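Local coordinates for cytoplasmic protein (PDB 7LPO) that probably hydrolyses the beta-glucosidic bond of steryl glucosides, as a fungal sterylglucosidase of glycoside hydrolase family 5, at residues A[171-176]-A[334-339]. Numbering follows the deposited sequence.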
# COMPACT_ATOMS: atom_id res chain seq x y z
N LEU A 171 -0.94 7.18 25.36
CA LEU A 171 -0.00 6.99 24.26
C LEU A 171 0.87 8.23 24.06
O LEU A 171 2.08 8.12 23.88
CB LEU A 171 -0.77 6.68 22.98
CG LEU A 171 -1.50 5.33 22.94
CD1 LEU A 171 -2.56 5.27 21.84
CD2 LEU A 171 -0.45 4.23 22.76
N THR A 172 0.26 9.41 24.11
CA THR A 172 0.99 10.64 23.84
C THR A 172 1.94 11.00 24.98
O THR A 172 3.09 11.37 24.74
CB THR A 172 -0.01 11.78 23.59
OG1 THR A 172 -0.78 11.50 22.42
CG2 THR A 172 0.71 13.11 23.44
N ALA A 173 1.46 10.91 26.22
CA ALA A 173 2.30 11.28 27.36
C ALA A 173 3.57 10.46 27.41
O ALA A 173 4.65 10.98 27.70
CB ALA A 173 1.51 11.12 28.66
N THR A 174 3.48 9.16 27.10
CA THR A 174 4.63 8.26 27.14
C THR A 174 5.41 8.23 25.83
O THR A 174 6.43 7.54 25.75
CB THR A 174 4.17 6.84 27.48
OG1 THR A 174 3.32 6.34 26.44
CG2 THR A 174 3.44 6.78 28.83
N ALA A 175 4.96 8.94 24.80
CA ALA A 175 5.59 8.86 23.49
C ALA A 175 5.51 7.44 22.92
O ALA A 175 6.34 7.04 22.11
CB ALA A 175 7.04 9.34 23.54
N ALA A 176 4.52 6.67 23.36
CA ALA A 176 4.34 5.32 22.84
C ALA A 176 3.79 5.34 21.42
O ALA A 176 3.96 4.37 20.69
CB ALA A 176 3.41 4.53 23.76
N LYS A 334 5.85 12.12 33.36
CA LYS A 334 5.47 12.54 34.71
C LYS A 334 4.66 11.47 35.41
O LYS A 334 3.60 11.73 35.99
CB LYS A 334 4.72 13.87 34.67
CG LYS A 334 5.58 15.04 34.20
CD LYS A 334 4.78 15.99 33.33
CE LYS A 334 5.00 17.44 33.79
NZ LYS A 334 6.27 18.02 33.23
N GLY A 335 5.17 10.24 35.39
CA GLY A 335 4.56 9.14 36.09
C GLY A 335 3.42 8.47 35.35
O GLY A 335 3.00 7.39 35.78
N VAL A 336 2.91 9.06 34.27
CA VAL A 336 1.86 8.42 33.50
C VAL A 336 2.42 7.19 32.82
O VAL A 336 3.52 7.21 32.26
CB VAL A 336 1.26 9.41 32.49
CG1 VAL A 336 0.36 8.68 31.51
CG2 VAL A 336 0.49 10.52 33.21
N LYS A 337 1.66 6.09 32.88
CA LYS A 337 2.10 4.81 32.35
C LYS A 337 1.24 4.41 31.16
O LYS A 337 0.04 4.71 31.11
CB LYS A 337 2.02 3.72 33.42
CG LYS A 337 2.96 3.96 34.58
CD LYS A 337 2.80 2.93 35.67
CE LYS A 337 3.71 3.26 36.85
NZ LYS A 337 3.40 2.44 38.06
N LEU A 338 1.87 3.74 30.19
CA LEU A 338 1.15 3.29 29.01
C LEU A 338 0.13 2.21 29.35
O LEU A 338 -0.87 2.06 28.65
CB LEU A 338 2.14 2.76 27.97
CG LEU A 338 1.52 2.10 26.74
CD1 LEU A 338 0.77 3.14 25.91
CD2 LEU A 338 2.56 1.38 25.89
N TRP A 339 0.37 1.46 30.41
CA TRP A 339 -0.33 0.21 30.65
C TRP A 339 -1.62 0.43 31.42
O TRP A 339 -1.63 1.13 32.44
CB TRP A 339 0.60 -0.74 31.39
CG TRP A 339 1.93 -0.80 30.74
CD1 TRP A 339 3.07 -0.20 31.15
CD2 TRP A 339 2.25 -1.47 29.51
NE1 TRP A 339 4.10 -0.48 30.28
CE2 TRP A 339 3.61 -1.24 29.25
CE3 TRP A 339 1.50 -2.24 28.61
CZ2 TRP A 339 4.25 -1.76 28.13
CZ3 TRP A 339 2.14 -2.75 27.49
CH2 TRP A 339 3.50 -2.51 27.26
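Leu338 of residues 334-339 meets Leu171 and Ala176, the two ends of a Schellman motif in a family 5 glycosidase. In that motif Ala176 N bonds to Leu171 O at 2.9 Å and Ala175 N to Thr172 O at 3.1 Å, while Ala175, with phi at 61°, turns the chain back. The outer of these two nested bonds brings Leu171 and Ala176 together, and both rest on the same methyl: Leu338 CD1 lies 3.5 Å from Leu171 CD2 and 3.7 Å from Ala176 CB. Chi1 of Leu338, 173°, sets CG trans to the backbone N and carries the branched end against the turn. Its CD2 also lies over one face of the Trp339 ring, near the rim. Leu206, at the start of helix 206-221, adjoins both Leu338 and Ala176, so this buried end joins the long loop before that helix and the short link from strand 322-331 to helix 342-348 to the helix start.

Toward Val336 the packing thins out. Ala173 CB and Val336 CG1 meet at 3.9 Å, both residues partly exposed, and the chain runs on to exposed Gly335 and Lys334. The backbones are not bonded to each other here, though Lys337 O takes a hydrogen bond from His170 ND1, just ahead of the turn. Thr174 sits between the two regions. Its OG1 is hydrogen-bonded to His170 O and weakly accepts Ala176 N, which turns the hydroxyl to its own loop and leaves the methyl facing residues 336-338: CG2 lies 3.7 Å from Leu338 N and 3.5 Å from Val336 O.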